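Long-range contacts in kinesin-like protein Nod (PDB 3DC4), which binds and hydrolyses ATP through its kinesin motor domain, binds microtubules and their plus ends, and is required for distributive segregation of non-exchange chromosomes in meiosis: residues A[21-26]-A[303-308]; A[166-171]-A[199-204]. All blocks are in the same frame, centred on the assembly; numbering follows the deposited sequence.

Contact 1: residues A[21-26]-A[303-308]; sequences LSAVRI and QSYLTF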
loop_
_atom_site.group_PDB
_atom_site.type_symbol
_atom_site.label_atom_id
_atom_site.label_comp_id
_atom_site.label_asym_id
_atom_site.label_seq_id
_atom_site.Cartn_x
_atom_site.Cartn_y
_atom_site.Cartn_z
ATOM N N LEU A 21 0.075 -16.233 4.245
ATOM C CA LEU A 21 -0.414 -14.940 4.715
ATOM C C LEU A 21 -1.860 -15.136 5.159
ATOM O O LEU A 21 -2.516 -16.089 4.734
ATOM C CB LEU A 21 -0.353 -13.918 3.577
ATOM C CG LEU A 21 1.040 -13.555 3.056
ATOM C CD1 LEU A 21 0.951 -13.135 1.601
ATOM C CD2 LEU A 21 1.634 -12.449 3.912
ATOM N N SER A 22 -2.363 -14.249 6.011
ATOM C CA SER A 22 -3.741 -14.376 6.474
ATOM C C SER A 22 -4.729 -14.043 5.360
ATOM O O SER A 22 -5.813 -14.628 5.282
ATOM C CB SER A 22 -3.999 -13.472 7.683
ATOM O OG SER A 22 -3.385 -13.992 8.852
ATOM N N ALA A 23 -4.351 -13.108 4.495
ATOM C CA ALA A 23 -5.216 -12.712 3.395
ATOM C C ALA A 23 -4.499 -11.819 2.397
ATOM O O ALA A 23 -3.785 -10.892 2.779
ATOM C CB ALA A 23 -6.453 -11.995 3.941
ATOM N N VAL A 24 -4.674 -12.123 1.116
ATOM C CA VAL A 24 -4.093 -11.325 0.047
ATOM C C VAL A 24 -5.295 -10.848 -0.760
ATOM O O VAL A 24 -5.993 -11.652 -1.371
ATOM C CB VAL A 24 -3.152 -12.155 -0.849
ATOM C CG1 VAL A 24 -2.613 -11.285 -1.976
ATOM C CG2 VAL A 24 -1.988 -12.700 -0.018
ATOM N N ARG A 25 -5.544 -9.542 -0.740
ATOM C CA ARG A 25 -6.683 -8.960 -1.435
ATOM C C ARG A 25 -6.271 -8.036 -2.582
ATOM O O ARG A 25 -5.232 -7.371 -2.524
ATOM C CB ARG A 25 -7.546 -8.174 -0.439
ATOM C CG ARG A 25 -7.997 -8.942 0.799
ATOM C CD ARG A 25 -8.889 -10.130 0.467
ATOM N NE ARG A 25 -9.988 -10.271 1.427
ATOM C CZ ARG A 25 -11.085 -9.518 1.412
ATOM N NH1 ARG A 25 -11.224 -8.581 0.481
ATOM N NH2 ARG A 25 -12.035 -9.691 2.325
ATOM N N ILE A 26 -7.098 -7.992 -3.620
ATOM C CA ILE A 26 -6.820 -7.141 -4.767
ATOM C C ILE A 26 -8.028 -6.283 -5.119
ATOM O O ILE A 26 -9.150 -6.779 -5.278
ATOM C CB ILE A 26 -6.414 -7.982 -5.994
ATOM C CG1 ILE A 26 -5.089 -8.694 -5.696
ATOM C CG2 ILE A 26 -6.265 -7.080 -7.229
ATOM C CD1 ILE A 26 -4.601 -9.614 -6.775
ATOM N N GLN A 303 0.597 -15.126 8.341
ATOM C CA GLN A 303 -0.492 -14.428 9.006
ATOM C C GLN A 303 -0.202 -12.929 8.989
ATOM O O GLN A 303 -0.520 -12.226 9.945
ATOM C CB GLN A 303 -0.394 -14.628 10.521
ATOM C CG GLN A 303 -0.575 -16.077 10.955
ATOM C CD GLN A 303 -0.799 -16.216 12.447
ATOM O OE1 GLN A 303 0.076 -15.893 13.253
ATOM N NE2 GLN A 303 -1.977 -16.699 12.824
ATOM N N SER A 304 0.354 -12.432 7.893
ATOM C CA SER A 304 0.357 -11.013 7.563
ATOM C C SER A 304 -0.702 -10.758 6.493
ATOM O O SER A 304 -1.187 -11.698 5.859
ATOM C CB SER A 304 1.733 -10.574 7.072
ATOM O OG SER A 304 2.665 -10.625 8.140
ATOM N N TYR A 305 -1.059 -9.487 6.309
ATOM C CA TYR A 305 -2.069 -9.095 5.330
ATOM C C TYR A 305 -1.499 -8.255 4.202
ATOM O O TYR A 305 -0.727 -7.330 4.436
ATOM C CB TYR A 305 -3.190 -8.312 6.010
ATOM C CG TYR A 305 -4.007 -9.142 6.962
ATOM C CD1 TYR A 305 -3.524 -9.466 8.232
ATOM C CD2 TYR A 305 -5.254 -9.626 6.581
ATOM C CE1 TYR A 305 -4.266 -10.254 9.096
ATOM C CE2 TYR A 305 -6.007 -10.412 7.429
ATOM C CZ TYR A 305 -5.510 -10.725 8.681
ATOM O OH TYR A 305 -6.263 -11.521 9.510
ATOM N N LEU A 306 -1.890 -8.582 2.974
ATOM C CA LEU A 306 -1.422 -7.853 1.802
ATOM C C LEU A 306 -2.605 -7.453 0.930
ATOM O O LEU A 306 -3.390 -8.300 0.507
ATOM C CB LEU A 306 -0.442 -8.720 1.003
ATOM C CG LEU A 306 0.099 -8.192 -0.329
ATOM C CD1 LEU A 306 0.782 -6.856 -0.120
ATOM C CD2 LEU A 306 1.071 -9.207 -0.927
ATOM N N THR A 307 -2.734 -6.154 0.675
ATOM C CA THR A 307 -3.820 -5.648 -0.153
ATOM C C THR A 307 -3.287 -4.768 -1.281
ATOM O O THR A 307 -2.568 -3.790 -1.047
ATOM C CB THR A 307 -4.834 -4.842 0.681
ATOM O OG1 THR A 307 -5.471 -5.712 1.626
ATOM C CG2 THR A 307 -5.900 -4.224 -0.228
ATOM N N PHE A 308 -3.641 -5.143 -2.508
ATOM C CA PHE A 308 -3.234 -4.425 -3.716
ATOM C C PHE A 308 -4.322 -3.477 -4.169
ATOM O O PHE A 308 -5.501 -3.828 -4.142
ATOM C CB PHE A 308 -3.002 -5.401 -4.874
ATOM C CG PHE A 308 -1.755 -6.214 -4.759
ATOM C CD1 PHE A 308 -0.546 -5.718 -5.242
ATOM C CD2 PHE A 308 -1.793 -7.493 -4.217
ATOM C CE1 PHE A 308 0.607 -6.494 -5.199
ATOM C CE2 PHE A 308 -0.646 -8.280 -4.167
ATOM C CZ PHE A 308 0.560 -7.775 -4.661
HETATM O O HOH W 1 -5.700 -13.880 11.078
HETATM O O HOH W 2 -5.496 -8.136 2.987
#
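S22 sets its CB against one face of the Y305 ring, 3.6 Å from the ring centroid, a CH-pi contact displaced toward the rim that carries the hydroxyl. The ring gets there because its CG stands beside the backbone N (chi1 -67°), tipping it back toward the start of the strand, where A23 CB meets Y305 CD2 at 3.7 Å. A water joins S22 OG to Y305 OH. With the ring cut back to an alanine here, S22 CB and A23 CB would probably lose the surface they rest on, and the water its phenol partner. Further along this face, R25 CB lies beside T307 OG1, and a second water links that hydroxyl to A23 O.

On the buried face, V24 CG1 fits between L306 CD2 and the edge of the F308 ring, 4.2 Å from F308 CE2, while I26 CG1 fills in beside F308 CB and meets F308 CD2 at 3.8 Å. L21 covers S304 at the start of the pair, its CD2 3.7 Å from S304 CB. L306 and F308 press on helix 267-279. Nearly straight bonds join L306 N to A23 O (3.0 Å) and F308 N to R25 O (2.7 Å), with R25 N to L306 O between; S22 N to S304 O, ahead of them, is more bent (2.8 Å, 142°). This is parallel pairing of neighbouring strands in the central sheet of the kinesin motor domain.

Contact 2: residues A[166-171]-A[199-204]; sequences DLLGST and LELGTR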
loop_
_atom_site.group_PDB
_atom_site.type_symbol
_atom_site.label_atom_id
_atom_site.label_comp_id
_atom_site.label_asym_id
_atom_site.label_seq_id
_atom_site.Cartn_x
_atom_site.Cartn_y
_atom_site.Cartn_z
ATOM N N ASP A 166 16.100 6.864 3.806
ATOM C CA ASP A 166 15.337 7.234 4.993
ATOM C C ASP A 166 15.029 8.726 4.910
ATOM O O ASP A 166 15.898 9.560 5.163
ATOM C CB ASP A 166 16.158 6.940 6.247
ATOM C CG ASP A 166 15.345 7.054 7.516
ATOM O OD1 ASP A 166 14.256 7.674 7.489
ATOM O OD2 ASP A 166 15.805 6.530 8.549
ATOM N N LEU A 167 13.791 9.053 4.553
ATOM C CA LEU A 167 13.367 10.444 4.402
ATOM C C LEU A 167 13.133 11.217 5.695
ATOM O O LEU A 167 12.850 12.413 5.653
ATOM C CB LEU A 167 12.097 10.508 3.546
ATOM C CG LEU A 167 12.266 10.463 2.021
ATOM C CD1 LEU A 167 13.191 9.349 1.619
ATOM C CD2 LEU A 167 10.904 10.317 1.364
ATOM N N LEU A 168 13.246 10.550 6.838
ATOM C CA LEU A 168 13.029 11.221 8.117
ATOM C C LEU A 168 14.314 11.318 8.947
ATOM O O LEU A 168 14.294 11.823 10.069
ATOM C CB LEU A 168 11.934 10.492 8.915
ATOM C CG LEU A 168 10.528 10.432 8.294
ATOM C CD1 LEU A 168 9.619 9.538 9.137
ATOM C CD2 LEU A 168 9.943 11.834 8.199
ATOM N N GLY A 169 15.421 10.837 8.389
ATOM C CA GLY A 169 16.691 10.890 9.094
ATOM C C GLY A 169 17.497 12.121 8.727
ATOM O O GLY A 169 16.991 13.021 8.053
ATOM N N SER A 170 18.753 12.163 9.172
ATOM C CA SER A 170 19.641 13.293 8.896
ATOM C C SER A 170 20.301 13.189 7.525
ATOM O O SER A 170 20.838 14.171 7.009
ATOM C CB SER A 170 20.724 13.386 9.971
ATOM O OG SER A 170 20.163 13.690 11.235
ATOM N N THR A 171 20.264 11.996 6.944
ATOM C CA THR A 171 20.861 11.776 5.635
ATOM C C THR A 171 19.842 11.161 4.678
ATOM O O THR A 171 19.993 10.018 4.251
ATOM C CB THR A 171 22.092 10.847 5.738
ATOM O OG1 THR A 171 21.727 9.637 6.412
ATOM C CG2 THR A 171 23.211 11.530 6.509
ATOM N N LEU A 199 4.947 13.842 6.773
ATOM C CA LEU A 199 4.692 13.818 5.336
ATOM C C LEU A 199 5.330 15.019 4.652
ATOM O O LEU A 199 5.885 14.902 3.560
ATOM C CB LEU A 199 3.189 13.802 5.050
ATOM C CG LEU A 199 2.469 12.496 5.375
ATOM C CD1 LEU A 199 0.991 12.628 5.045
ATOM C CD2 LEU A 199 3.102 11.364 4.562
ATOM N N GLU A 200 5.252 16.172 5.308
ATOM C CA GLU A 200 5.830 17.393 4.767
ATOM C C GLU A 200 7.354 17.277 4.777
ATOM O O GLU A 200 8.024 17.606 3.795
ATOM C CB GLU A 200 5.390 18.598 5.605
ATOM C CG GLU A 200 5.895 19.939 5.102
ATOM C CD GLU A 200 5.460 21.091 5.994
ATOM O OE1 GLU A 200 4.238 21.348 6.083
ATOM O OE2 GLU A 200 6.338 21.738 6.611
ATOM N N LEU A 201 7.894 16.800 5.894
ATOM C CA LEU A 201 9.335 16.630 6.034
ATOM C C LEU A 201 9.855 15.646 4.997
ATOM O O LEU A 201 10.835 15.918 4.299
ATOM C CB LEU A 201 9.671 16.120 7.437
ATOM C CG LEU A 201 11.128 15.734 7.706
ATOM C CD1 LEU A 201 12.015 16.971 7.650
ATOM C CD2 LEU A 201 11.230 15.069 9.066
ATOM N N GLY A 202 9.192 14.500 4.902
ATOM C CA GLY A 202 9.605 13.487 3.951
ATOM C C GLY A 202 9.511 13.956 2.512
ATOM O O GLY A 202 10.386 13.665 1.695
ATOM N N THR A 203 8.452 14.693 2.199
ATOM C CA THR A 203 8.251 15.192 0.846
ATOM C C THR A 203 9.364 16.144 0.429
ATOM O O THR A 203 9.829 16.101 -0.707
ATOM C CB THR A 203 6.906 15.912 0.723
ATOM O OG1 THR A 203 5.855 15.007 1.074
ATOM C CG2 THR A 203 6.688 16.395 -0.704
ATOM N N ARG A 204 9.790 17.004 1.347
ATOM C CA ARG A 204 10.854 17.947 1.041
ATOM C C ARG A 204 12.172 17.217 0.801
ATOM O O ARG A 204 12.884 17.520 -0.153
ATOM C CB ARG A 204 11.031 18.964 2.173
ATOM C CG ARG A 204 9.817 19.853 2.409
ATOM C CD ARG A 204 10.217 21.161 3.081
ATOM N NE ARG A 204 10.765 20.970 4.423
ATOM C CZ ARG A 204 10.031 20.825 5.522
ATOM N NH1 ARG A 204 8.710 20.849 5.448
ATOM N NH2 ARG A 204 10.623 20.663 6.699
#
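L167 and G202 bring the two backbones within 4.9 Å, CA to CA, where a type I turn from D166 to G169 comes up against the last turns of helix 192-204. No hydrogen bond crosses between the segments, and the side chains that do the joining are leucines.

L167 lays its isobutyl group against the glycine: CB lies 3.9 Å from G202 CA, and CD2 reaches the G202 carbonyl oxygen at 3.4 Å. L168 goes to the preceding helix residue, its CD2 meeting L201 CD2 at 3.6 Å as the two side chains cross at a slant. L201 holds CG anti to its backbone N (chi1 173°), which carries the CD2 branch to this meeting. Both leucines also touch L187, and F156 of strand 151-160 backs L167 and L168.

The turn is stiffened from within: D166 OD1 takes the L168 N-H at 3.1 Å in an Asx turn, approached from above the carboxylate plane, while OD2 is held by the backbone N of T185. L167 O is bonded by N205 ND2, which ties the turn to the end of the helix from just outside the segment. Across the interface itself no salt bridge forms either: leucine carbons pack on L201 and on the backbone of G202, including its carbonyl oxygen, so the contact depends on close shape and burial, while the D166 bonds hold the turn in form.

Overall arrangement
Contact 1 joins two parallel strands of the central sheet, with its V24, I26, L306 and F308 face buried and its Y305 face partly open. Contact 2, about 28 Å away between centres and on the opposite side of the chain's centre, sets a turn against a helix near the periphery, though the leucines of the turn are themselves buried. Along the chain, contact 2 is nested inside the long loop that contact 1 closes. The two share no element, yet both belong to one kinesin motor domain. Backbone hydrogen bonds and side chains together hold contact 1; the smaller contact 2 has van der Waals contact without hydrogen bonds between its segments, these being confined to either partner or its surroundings.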